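Long-range contacts in zinc chaperone AztD (Citrobacter koseri, PDB 6CMK), which acts as a periplasmic zinc chaperone of the AztABCD transport system, handing one zinc ion directly to the solute-binding protein AztC: residues L59-N63 with A111-L115; A310-Y314 with Q324-L328; D359-Y363 with V374-F380. All blocks are in the same frame, centred on the assembly; numbering follows the deposited sequence.

Contact 1 (L59-N63 with A111-L115); sequences LATFN and APKLL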
ATOM      1  N   LEU B  59      13.930  13.917  18.901  1.00 21.64           N
ATOM      2  CA  LEU B  59      14.876  13.080  18.181  1.00 23.89           C
ATOM      3  C   LEU B  59      15.951  13.881  17.466  1.00 25.29           C
ATOM      4  O   LEU B  59      17.093  13.416  17.370  1.00 27.50           O
ATOM      5  CB  LEU B  59      14.132  12.213  17.158  1.00 24.81           C
ATOM      6  CG  LEU B  59      13.604  10.843  17.591  1.00 34.46           C
ATOM      7  CD1 LEU B  59      13.177  10.801  19.051  1.00 36.74           C
ATOM      8  CD2 LEU B  59      12.446  10.444  16.678  1.00 32.25           C
ATOM      9  N   ALA B  60      15.622  15.069  16.960  1.00 24.07           N
ATOM     10  CA  ALA B  60      16.591  15.837  16.191  1.00 28.86           C
ATOM     11  C   ALA B  60      16.091  17.258  16.007  1.00 28.63           C
ATOM     12  O   ALA B  60      14.885  17.520  16.023  1.00 24.08           O
ATOM     13  CB  ALA B  60      16.854  15.203  14.818  1.00 26.58           C
ATOM     14  N   THR B  61      17.044  18.167  15.848  1.00 26.39           N
ATOM     15  CA  THR B  61      16.792  19.526  15.398  1.00 30.79           C
ATOM     16  C   THR B  61      17.673  19.765  14.182  1.00 34.78           C
ATOM     17  O   THR B  61      18.885  19.539  14.238  1.00 29.22           O
ATOM     18  CB  THR B  61      17.098  20.546  16.496  1.00 32.28           C
ATOM     19  OG1 THR B  61      16.284  20.276  17.639  1.00 31.89           O
ATOM     20  CG2 THR B  61      16.823  21.960  16.017  1.00 34.82           C
ATOM     21  N   PHE B  62      17.067  20.193  13.085  1.00 27.56           N
ATOM     22  CA  PHE B  62      17.793  20.486  11.860  1.00 21.63           C
ATOM     23  C   PHE B  62      17.747  21.978  11.598  1.00 26.07           C
ATOM     24  O   PHE B  62      16.670  22.586  11.607  1.00 27.53           O
ATOM     25  CB  PHE B  62      17.205  19.736  10.669  1.00 23.60           C
ATOM     26  CG  PHE B  62      17.305  18.258  10.791  1.00 21.21           C
ATOM     27  CD1 PHE B  62      18.526  17.655  11.034  1.00 33.46           C
ATOM     28  CD2 PHE B  62      16.180  17.471  10.681  1.00 28.59           C
ATOM     29  CE1 PHE B  62      18.625  16.286  11.155  1.00 31.78           C
ATOM     30  CE2 PHE B  62      16.272  16.105  10.798  1.00 24.11           C
ATOM     31  CZ  PHE B  62      17.496  15.509  11.041  1.00 29.62           C
ATOM     32  N   ASN B  63      18.910  22.557  11.356  1.00 25.75           N
ATOM     33  CA  ASN B  63      18.992  23.950  10.957  1.00 31.01           C
ATOM     34  C   ASN B  63      19.041  24.023   9.438  1.00 32.19           C
ATOM     35  O   ASN B  63      19.872  23.365   8.800  1.00 35.52           O
ATOM     36  CB  ASN B  63      20.212  24.622  11.586  1.00 34.52           C
ATOM     37  CG  ASN B  63      20.180  24.562  13.098  1.00 40.73           C
ATOM     38  OD1 ASN B  63      19.330  25.186  13.734  1.00 32.10           O
ATOM     39  ND2 ASN B  63      21.093  23.796  13.683  1.00 46.50           N
ATOM     40  N   ALA B 111      18.047   6.726  12.644  1.00 24.47           N
ATOM     41  CA  ALA B 111      17.947   8.108  13.083  1.00 27.10           C
ATOM     42  C   ALA B 111      17.543   8.989  11.904  1.00 20.91           C
ATOM     43  O   ALA B 111      17.965   8.738  10.771  1.00 24.81           O
ATOM     44  CB  ALA B 111      19.270   8.605  13.659  1.00 29.46           C
ATOM     45  N   PRO B 112      16.724  10.013  12.124  1.00 18.31           N
ATOM     46  CA  PRO B 112      16.443  10.963  11.045  1.00 19.04           C
ATOM     47  C   PRO B 112      17.713  11.719  10.696  1.00 18.07           C
ATOM     48  O   PRO B 112      18.597  11.898  11.533  1.00 23.65           O
ATOM     49  CB  PRO B 112      15.376  11.885  11.651  1.00 23.01           C
ATOM     50  CG  PRO B 112      15.657  11.833  13.128  1.00 21.65           C
ATOM     51  CD  PRO B 112      16.120  10.429  13.400  1.00 21.31           C
ATOM     52  N   LYS B 113      17.822  12.140   9.439  1.00 22.75           N
ATOM     53  CA  LYS B 113      19.019  12.868   9.045  1.00 23.86           C
ATOM     54  C   LYS B 113      18.734  13.814   7.887  1.00 20.08           C
ATOM     55  O   LYS B 113      17.836  13.589   7.067  1.00 20.55           O
ATOM     56  CB  LYS B 113      20.157  11.906   8.680  1.00 39.20           C
ATOM     57  CG  LYS B 113      19.914  11.054   7.449  1.00 42.58           C
ATOM     58  CD  LYS B 113      21.055  10.069   7.239  1.00 62.20           C
ATOM     59  CE  LYS B 113      20.677   8.958   6.269  1.00 89.59           C
ATOM     60  NZ  LYS B 113      19.677   8.011   6.839  1.00103.40           N
ATOM     61  N   LEU B 114      19.512  14.887   7.843  1.00 18.26           N
ATOM     62  CA  LEU B 114      19.475  15.801   6.715  1.00 18.07           C
ATOM     63  C   LEU B 114      20.215  15.163   5.551  1.00 28.15           C
ATOM     64  O   LEU B 114      21.369  14.748   5.696  1.00 34.29           O
ATOM     65  CB  LEU B 114      20.126  17.132   7.084  1.00 23.40           C
ATOM     66  CG  LEU B 114      19.258  18.374   7.260  1.00 35.76           C
ATOM     67  CD1 LEU B 114      20.157  19.533   7.655  1.00 38.52           C
ATOM     68  CD2 LEU B 114      18.487  18.715   5.999  1.00 27.63           C
ATOM     69  N   LEU B 115      19.554  15.069   4.419  1.00 22.88           N
ATOM     70  CA  LEU B 115      20.195  14.511   3.245  1.00 20.03           C
ATOM     71  C   LEU B 115      20.951  15.593   2.496  1.00 17.63           C
ATOM     72  O   LEU B 115      20.707  16.792   2.687  1.00 23.54           O
ATOM     73  CB  LEU B 115      19.157  13.867   2.339  1.00 16.65           C
ATOM     74  CG  LEU B 115      18.577  12.554   2.868  1.00 20.81           C
ATOM     75  CD1 LEU B 115      17.339  12.176   2.080  1.00 28.01           C
ATOM     76  CD2 LEU B 115      19.608  11.426   2.839  1.00 29.68           C
TER
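The side chains of Phe62 and Leu114 overlap head to tail, the ring reaching from strand 58-63 toward the backbone of 111-115 while Leu114 comes back over the base of the ring. The measured contacts follow that order. Phe62 CD1 lies 3.9 Å from Leu114 CG, and farther out Phe62 CZ comes to 3.6 Å from Lys113 CA. Pro112 O sits near the ring plane at the edge, 3.8 Å from Phe62 CZ. With CG of Phe62 anti to its carbonyl carbon (chi1 -63°), the ring is carried across to the neighbouring strand. The pyrrolidine of Pro112 fills the other end of the contact, its CG meeting Ala60 CB at 4.0 Å and Leu59 CB at 4.3 Å.

The strand axes approach to 8.3 Å and run at 34°, too far apart for backbone pairing, and no hydrogen bond links the two segments. Each is paired within its own sheet: Leu59 and Ala60 both face Val50 in a classic beta bulge, and Lys113 bonds to Ala93. This is blade-to-blade packing in a beta propeller, where the outer strand of one sheet meets the next through side chains. Ile92 of strand 88-100 also touches Phe62. The contact is mostly apolar, the ring also lying against backbone atoms of 112-114, and 266 Å² is buried at the surface, so the joint depends on shape and dispersion rather than directional bonds.

Contact 2 (A310-Y314 with Q324-L328); sequences AKFAY and QIDVL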
ATOM      1  N   ALA B 310     -10.147   6.090   7.464  1.00 15.71           N
ATOM      2  CA  ALA B 310     -10.448   6.705   6.178  1.00 13.94           C
ATOM      3  C   ALA B 310     -11.779   7.443   6.139  1.00 15.11           C
ATOM      4  O   ALA B 310     -11.972   8.276   5.251  1.00 18.07           O
ATOM      5  CB  ALA B 310     -10.454   5.641   5.077  1.00 26.55           C
ATOM      6  N   LYS B 311     -12.716   7.144   7.034  1.00 18.68           N
ATOM      7  CA  LYS B 311     -13.994   7.832   6.969  1.00 22.40           C
ATOM      8  C   LYS B 311     -13.942   9.253   7.528  1.00 19.71           C
ATOM      9  O   LYS B 311     -14.953   9.953   7.453  1.00 19.93           O
ATOM     10  CB  LYS B 311     -15.064   7.035   7.716  1.00 30.63           C
ATOM     11  CG  LYS B 311     -14.831   6.889   9.205  1.00 63.94           C
ATOM     12  CD  LYS B 311     -16.092   6.461   9.940  1.00 90.46           C
ATOM     13  CE  LYS B 311     -16.687   5.173   9.395  1.00 97.74           C
ATOM     14  NZ  LYS B 311     -18.164   5.272   9.274  1.00 99.38           N
ATOM     15  N   PHE B 312     -12.810   9.695   8.069  1.00 16.48           N
ATOM     16  CA  PHE B 312     -12.749  10.957   8.795  1.00 17.26           C
ATOM     17  C   PHE B 312     -11.706  11.901   8.209  1.00 14.48           C
ATOM     18  O   PHE B 312     -10.681  11.475   7.664  1.00 14.03           O
ATOM     19  CB  PHE B 312     -12.440  10.721  10.273  1.00 12.51           C
ATOM     20  CG  PHE B 312     -13.573  10.077  11.021  1.00 18.40           C
ATOM     21  CD1 PHE B 312     -14.786  10.724  11.139  1.00 17.20           C
ATOM     22  CD2 PHE B 312     -13.428   8.825  11.593  1.00 31.06           C
ATOM     23  CE1 PHE B 312     -15.839  10.143  11.812  1.00 26.46           C
ATOM     24  CE2 PHE B 312     -14.479   8.234  12.271  1.00 28.19           C
ATOM     25  CZ  PHE B 312     -15.686   8.896  12.381  1.00 35.16           C
ATOM     26  N   ALA B 313     -11.990  13.200   8.340  1.00 15.39           N
ATOM     27  CA  ALA B 313     -11.014  14.264   8.147  1.00 13.38           C
ATOM     28  C   ALA B 313     -11.205  15.262   9.281  1.00 15.23           C
ATOM     29  O   ALA B 313     -12.160  15.175  10.049  1.00 14.99           O
ATOM     30  CB  ALA B 313     -11.170  14.962   6.793  1.00 14.22           C
ATOM     31  N   TYR B 314     -10.285  16.207   9.399  1.00 12.57           N
ATOM     32  CA  TYR B 314     -10.349  17.191  10.475  1.00 13.67           C
ATOM     33  C   TYR B 314     -10.169  18.599   9.931  1.00 17.98           C
ATOM     34  O   TYR B 314      -9.343  18.832   9.054  1.00 13.18           O
ATOM     35  CB  TYR B 314      -9.281  16.918  11.544  1.00 13.55           C
ATOM     36  CG  TYR B 314      -9.346  15.497  11.994  1.00 13.48           C
ATOM     37  CD1 TYR B 314     -10.432  15.040  12.723  1.00 18.78           C
ATOM     38  CD2 TYR B 314      -8.369  14.595  11.626  1.00 15.32           C
ATOM     39  CE1 TYR B 314     -10.518  13.720  13.089  1.00 18.85           C
ATOM     40  CE2 TYR B 314      -8.446  13.280  11.987  1.00 15.31           C
ATOM     41  CZ  TYR B 314      -9.515  12.850  12.723  1.00 14.87           C
ATOM     42  OH  TYR B 314      -9.592  11.522  13.074  1.00 18.02           O
ATOM     43  N   GLN B 324     -14.356  17.305  13.723  1.00 16.39           N
ATOM     44  CA  GLN B 324     -14.302  16.007  13.064  1.00 17.79           C
ATOM     45  C   GLN B 324     -15.286  15.996  11.900  1.00 18.83           C
ATOM     46  O   GLN B 324     -16.479  16.265  12.086  1.00 20.47           O
ATOM     47  CB  GLN B 324     -14.638  14.912  14.075  1.00 16.75           C
ATOM     48  CG  GLN B 324     -14.569  13.505  13.526  1.00 20.24           C
ATOM     49  CD  GLN B 324     -15.082  12.490  14.530  1.00 26.53           C
ATOM     50  OE1 GLN B 324     -16.238  12.543  14.952  1.00 23.03           O
ATOM     51  NE2 GLN B 324     -14.218  11.571  14.928  1.00 25.27           N
ATOM     52  N   ILE B 325     -14.791  15.702  10.701  1.00 17.95           N
ATOM     53  CA  ILE B 325     -15.627  15.576   9.513  1.00 18.31           C
ATOM     54  C   ILE B 325     -15.886  14.101   9.250  1.00 16.41           C
ATOM     55  O   ILE B 325     -14.950  13.336   8.988  1.00 17.42           O
ATOM     56  CB  ILE B 325     -14.970  16.210   8.280  1.00 16.46           C
ATOM     57  CG1 ILE B 325     -14.591  17.662   8.551  1.00 21.25           C
ATOM     58  CG2 ILE B 325     -15.900  16.084   7.078  1.00 20.68           C
ATOM     59  CD1 ILE B 325     -15.753  18.524   8.990  1.00 35.19           C
ATOM     60  N   ASP B 326     -17.161  13.720   9.266  1.00 16.53           N
ATOM     61  CA  ASP B 326     -17.597  12.399   8.808  1.00 17.41           C
ATOM     62  C   ASP B 326     -17.842  12.523   7.313  1.00 17.03           C
ATOM     63  O   ASP B 326     -18.851  13.087   6.879  1.00 21.31           O
ATOM     64  CB  ASP B 326     -18.841  11.950   9.561  1.00 25.00           C
ATOM     65  CG  ASP B 326     -19.319  10.571   9.143  1.00 36.65           C
ATOM     66  OD1 ASP B 326     -19.035  10.140   8.003  1.00 27.74           O
ATOM     67  OD2 ASP B 326     -19.987   9.913   9.966  1.00 41.05           O
ATOM     68  N   VAL B 327     -16.898  12.010   6.525  1.00 19.57           N
ATOM     69  CA  VAL B 327     -16.890  12.258   5.088  1.00 18.59           C
ATOM     70  C   VAL B 327     -18.064  11.568   4.405  1.00 17.81           C
ATOM     71  O   VAL B 327     -18.667  12.114   3.474  1.00 23.45           O
ATOM     72  CB  VAL B 327     -15.537  11.819   4.495  1.00 19.31           C
ATOM     73  CG1 VAL B 327     -15.511  12.002   2.996  1.00 25.17           C
ATOM     74  CG2 VAL B 327     -14.412  12.627   5.132  1.00 16.19           C
ATOM     75  N   LEU B 328     -18.413  10.363   4.849  1.00 21.38           N
ATOM     76  CA  LEU B 328     -19.523   9.651   4.219  1.00 25.89           C
ATOM     77  C   LEU B 328     -20.873  10.262   4.576  1.00 24.47           C
ATOM     78  O   LEU B 328     -21.780  10.277   3.737  1.00 27.53           O
ATOM     79  CB  LEU B 328     -19.460   8.172   4.599  1.00 23.09           C
ATOM     80  CG  LEU B 328     -18.185   7.548   4.006  1.00 34.66           C
ATOM     81  CD1 LEU B 328     -17.895   6.163   4.557  1.00 37.96           C
ATOM     82  CD2 LEU B 328     -18.271   7.496   2.482  1.00 32.90           C
TER
HETATM   83  O   HOH W   1     -11.598  10.713  14.579  1.00 23.68           O
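Gln324 lays its amide over one face of the Phe312 ring, the two planes 11° apart and NE2 3.8 Å above the ring, over its centre. Its CG stands anti to the backbone N (chi1 -178°) and the chain is extended beyond it, which lifts the amide to the height of the ring. The opposite face of Phe312 takes Lys311 CG, toward the rim, so the ring is sandwiched. On its other flank Gln324 lies alongside Tyr314, both side chains rising in one direction, with CG 4.1 Å from Tyr314 CE1. A water donates to Tyr314 OH and accepts from Gln324 NE2, bridging the two polar ends; Asp306 also bonds the hydroxyl, while Ser333 and Gln334 hold Gln324 OE1.

Ile325 forms the hydrogen-bonded antiparallel pair with Ala313. Ile325 N gives a 2.8 Å bond to Ala313 O, and Ala313 N returns one to a lone pair of Ile325 O. The same Ile325 O lies 3.2 Å from Phe312 CA, a CA-H...O contact. On this face the CB atoms of Ile325 and Ala313 meet.

Asp326 pairs with Phe312 without backbone bonds, and its OD1 accepts from Lys329 N just past the strand. Val327 N then bonds Lys311 O at 3.0 Å with an angle of 166° at the hydrogen, and Val327 CG2 packs on Ala313 CB. Leu328 CD1 touches Lys311 CB at the exposed end.

These residues join the middle strands of a four-stranded propeller blade. The backbone ladder sets the register, while the buried amide of Gln324 has both polar atoms satisfied and is thereby probably fixed in rotation above the ring.

Contact 3 (D359-Y363 with V374-F380); sequences DNKIY and VLDATSF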
ATOM      1  N   ASP B 359      -0.740   7.445  13.960  1.00 12.27           N
ATOM      2  CA  ASP B 359      -1.247   6.270  14.679  1.00 13.76           C
ATOM      3  C   ASP B 359      -2.676   6.582  15.120  1.00 15.57           C
ATOM      4  O   ASP B 359      -3.520   6.884  14.262  1.00 17.02           O
ATOM      5  CB  ASP B 359      -0.271   5.914  15.805  1.00 20.36           C
ATOM      6  CG  ASP B 359      -0.403   4.476  16.263  1.00 34.06           C
ATOM      7  OD1 ASP B 359      -0.964   3.655  15.506  1.00 31.87           O
ATOM      8  OD2 ASP B 359       0.048   4.166  17.382  1.00 29.17           O
ATOM      9  N   ASN B 360      -2.986   6.538  16.408  1.00 14.03           N
ATOM     10  CA  ASN B 360      -4.343   6.792  16.878  1.00 15.43           C
ATOM     11  C   ASN B 360      -4.451   8.137  17.587  1.00 15.67           C
ATOM     12  O   ASN B 360      -5.280   8.315  18.482  1.00 15.93           O
ATOM     13  CB  ASN B 360      -4.788   5.652  17.787  1.00 18.77           C
ATOM     14  CG  ASN B 360      -4.808   4.318  17.060  1.00 29.73           C
ATOM     15  OD1 ASN B 360      -5.019   4.262  15.840  1.00 22.58           O
ATOM     16  ND2 ASN B 360      -4.574   3.237  17.797  1.00 33.83           N
ATOM     17  N   LYS B 361      -3.619   9.093  17.181  1.00 15.45           N
ATOM     18  CA  LYS B 361      -3.551  10.395  17.818  1.00 14.78           C
ATOM     19  C   LYS B 361      -3.615  11.503  16.776  1.00 14.02           C
ATOM     20  O   LYS B 361      -3.154  11.351  15.635  1.00 14.18           O
ATOM     21  CB  LYS B 361      -2.265  10.546  18.639  1.00 14.41           C
ATOM     22  CG  LYS B 361      -2.221   9.662  19.861  1.00 18.55           C
ATOM     23  CD  LYS B 361      -0.846   9.682  20.493  1.00 35.20           C
ATOM     24  CE  LYS B 361      -0.870   9.107  21.899  1.00 50.32           C
ATOM     25  NZ  LYS B 361       0.401   9.371  22.627  1.00 52.05           N
ATOM     26  N   ILE B 362      -4.178  12.625  17.202  1.00 18.69           N
ATOM     27  CA  ILE B 362      -4.243  13.851  16.424  1.00 15.57           C
ATOM     28  C   ILE B 362      -3.383  14.895  17.119  1.00 13.64           C
ATOM     29  O   ILE B 362      -3.398  15.008  18.352  1.00 15.19           O
ATOM     30  CB  ILE B 362      -5.692  14.353  16.279  1.00 16.42           C
ATOM     31  CG1 ILE B 362      -6.583  13.266  15.662  1.00 17.41           C
ATOM     32  CG2 ILE B 362      -5.721  15.608  15.409  1.00 16.09           C
ATOM     33  CD1 ILE B 362      -8.062  13.575  15.796  1.00 21.17           C
ATOM     34  N   TYR B 363      -2.630  15.650  16.326  1.00 13.47           N
ATOM     35  CA  TYR B 363      -1.657  16.617  16.825  1.00 15.68           C
ATOM     36  C   TYR B 363      -1.995  17.992  16.275  1.00 14.94           C
ATOM     37  O   TYR B 363      -2.174  18.155  15.065  1.00 16.78           O
ATOM     38  CB  TYR B 363      -0.228  16.229  16.424  1.00 15.11           C
ATOM     39  CG  TYR B 363       0.173  14.885  16.942  1.00 13.64           C
ATOM     40  CD1 TYR B 363      -0.257  13.726  16.307  1.00 16.43           C
ATOM     41  CD2 TYR B 363       0.938  14.762  18.094  1.00 15.35           C
ATOM     42  CE1 TYR B 363       0.074  12.486  16.796  1.00 16.30           C
ATOM     43  CE2 TYR B 363       1.282  13.512  18.585  1.00 18.81           C
ATOM     44  CZ  TYR B 363       0.846  12.384  17.919  1.00 16.71           C
ATOM     45  OH  TYR B 363       1.173  11.127  18.397  1.00 22.82           O
ATOM     46  N   VAL B 374      -2.126  16.985  21.980  1.00 15.92           N
ATOM     47  CA  VAL B 374      -2.282  15.612  21.501  1.00 15.32           C
ATOM     48  C   VAL B 374      -3.663  15.116  21.901  1.00 17.02           C
ATOM     49  O   VAL B 374      -4.014  15.146  23.086  1.00 18.45           O
ATOM     50  CB  VAL B 374      -1.195  14.680  22.066  1.00 17.88           C
ATOM     51  CG1 VAL B 374      -1.294  13.304  21.423  1.00 20.03           C
ATOM     52  CG2 VAL B 374       0.193  15.263  21.857  1.00 17.88           C
ATOM     53  N   LEU B 375      -4.431  14.655  20.923  1.00 16.37           N
ATOM     54  CA  LEU B 375      -5.768  14.131  21.160  1.00 18.15           C
ATOM     55  C   LEU B 375      -5.843  12.672  20.750  1.00 17.65           C
ATOM     56  O   LEU B 375      -5.238  12.259  19.760  1.00 16.00           O
ATOM     57  CB  LEU B 375      -6.832  14.899  20.373  1.00 18.62           C
ATOM     58  CG  LEU B 375      -6.973  16.385  20.683  1.00 24.18           C
ATOM     59  CD1 LEU B 375      -6.104  17.231  19.751  1.00 26.74           C
ATOM     60  CD2 LEU B 375      -8.433  16.774  20.573  1.00 32.11           C
ATOM     61  N   ASP B 376      -6.638  11.907  21.493  1.00 17.27           N
ATOM     62  CA  ASP B 376      -6.992  10.565  21.059  1.00 16.10           C
ATOM     63  C   ASP B 376      -7.981  10.669  19.906  1.00 16.29           C
ATOM     64  O   ASP B 376      -8.987  11.381  20.000  1.00 18.30           O
ATOM     65  CB  ASP B 376      -7.592   9.775  22.222  1.00 18.82           C
ATOM     66  CG  ASP B 376      -8.028   8.379  21.808  1.00 32.72           C
ATOM     67  OD1 ASP B 376      -7.153   7.500  21.678  1.00 29.38           O
ATOM     68  OD2 ASP B 376      -9.240   8.168  21.601  1.00 33.39           O
ATOM     69  N   ALA B 377      -7.705   9.965  18.807  1.00 18.66           N
ATOM     70  CA  ALA B 377      -8.486  10.205  17.597  1.00 15.69           C
ATOM     71  C   ALA B 377      -9.930   9.748  17.741  1.00 23.07           C
ATOM     72  O   ALA B 377     -10.838  10.395  17.206  1.00 28.75           O
ATOM     73  CB  ALA B 377      -7.845   9.510  16.398  1.00 16.51           C
ATOM     74  N   THR B 378     -10.168   8.648  18.444  1.00 28.64           N
ATOM     75  CA  THR B 378     -11.514   8.094  18.484  1.00 28.06           C
ATOM     76  C   THR B 378     -12.370   8.752  19.557  1.00 27.38           C
ATOM     77  O   THR B 378     -13.541   9.058  19.303  1.00 30.37           O
ATOM     78  CB  THR B 378     -11.450   6.577  18.685  1.00 34.51           C
ATOM     79  OG1 THR B 378     -10.740   6.272  19.889  1.00 45.46           O
ATOM     80  CG2 THR B 378     -10.749   5.917  17.495  1.00 37.53           C
ATOM     81  N   SER B 379     -11.801   9.015  20.736  1.00 25.82           N
ATOM     82  CA  SER B 379     -12.527   9.740  21.775  1.00 25.70           C
ATOM     83  C   SER B 379     -12.558  11.238  21.503  1.00 30.41           C
ATOM     84  O   SER B 379     -13.438  11.943  22.009  1.00 25.48           O
ATOM     85  CB  SER B 379     -11.898   9.486  23.146  1.00 22.87           C
ATOM     86  OG  SER B 379     -10.727  10.261  23.329  1.00 24.88           O
ATOM     87  N   PHE B 380     -11.604  11.740  20.725  1.00 25.15           N
ATOM     88  CA  PHE B 380     -11.577  13.145  20.345  1.00 22.89           C
ATOM     89  C   PHE B 380     -11.416  14.033  21.574  1.00 25.11           C
ATOM     90  O   PHE B 380     -12.038  15.096  21.685  1.00 30.94           O
ATOM     91  CB  PHE B 380     -12.828  13.520  19.550  1.00 31.90           C
ATOM     92  CG  PHE B 380     -12.570  14.508  18.450  1.00 20.55           C
ATOM     93  CD1 PHE B 380     -11.742  14.179  17.390  1.00 23.48           C
ATOM     94  CD2 PHE B 380     -13.177  15.752  18.455  1.00 21.93           C
ATOM     95  CE1 PHE B 380     -11.514  15.078  16.370  1.00 22.32           C
ATOM     96  CE2 PHE B 380     -12.952  16.653  17.430  1.00 25.93           C
ATOM     97  CZ  PHE B 380     -12.120  16.316  16.389  1.00 21.12           C
TER
HETATM   98  O   HOH W   2      -4.652   7.652  21.435  1.00 31.33           O
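Ile362 is the densest point of the contact, burying 105 Å² against 374-380. Its CG1 is anti to the carbonyl carbon (chi1 -56°), and this sends CD1 toward the turn that follows the partner strand, where it lies 3.8 Å from both Ala377 CA and Phe380 CE1. The Ile362 side chain crosses that of Phe380 at a slant. Leu322 of the preceding blade touches both residues, and Val336 touches Leu375 and Phe380.

The backbones are joined here as well. Ile362 and Leu375 form a hydrogen-bonded antiparallel pair: Ile362 N to Leu375 O and Leu375 N to Ile362 O are each 2.8 Å, and both donors lie in the acceptor's carbonyl plane. On the reverse face Val374 lies beside Tyr363, its CG1 3.8 Å from Tyr363 CE2, and the extended Lys361 chain passes across the same methyl group. The Tyr363 hydroxyl bonds Ala53 O.

Strands 361-366 and 371-376 form the hairpin at the middle of a four-stranded antiparallel propeller blade. Where the second strand ends, the chain turns with Asp376 as an Asx motif: Asp376 OD2 takes a 2.8 Å bond from Ser379 N, while Phe380 N bonds Asp376 O.

Toward solvent the fit becomes looser and more polar. Asn360 O accepts from Ala377 N at 3.0 Å, but the donor stands 40° out of the carbonyl plane, unlike the in-plane pair beside it. A water bridges the two sides, donating to Asn360 O and to Asp376 OD1, whose direct separation is 3.8 Å. The side-chain oxygen of Asn360 turns instead to Arg309.

Overall arrangement
Contacts 2 and 3 are equivalent hairpins of successive propeller blades, each pairing the two middle strands through three backbone hydrogen bonds; contact 1 instead joins separate sheets without a hydrogen bond, through side-chain packing that includes a ring laid against backbone. Burial differs too: contact 3 is buried, contact 2 partly so, and contact 1 lies at the surface with the smallest interface. Contacts 2 and 3 have centres 13 Å apart and touch directly, with Tyr314 CZ 3.5 Å from Ile362 CD1 and Gln324 N 3.6 Å from Phe380 CZ, so the blades share a packed interface. Contact 1 stands apart, its nearest atoms about 11 Å from contact 3 and about 22 Å from contact 2. All three lie away from the zinc sites.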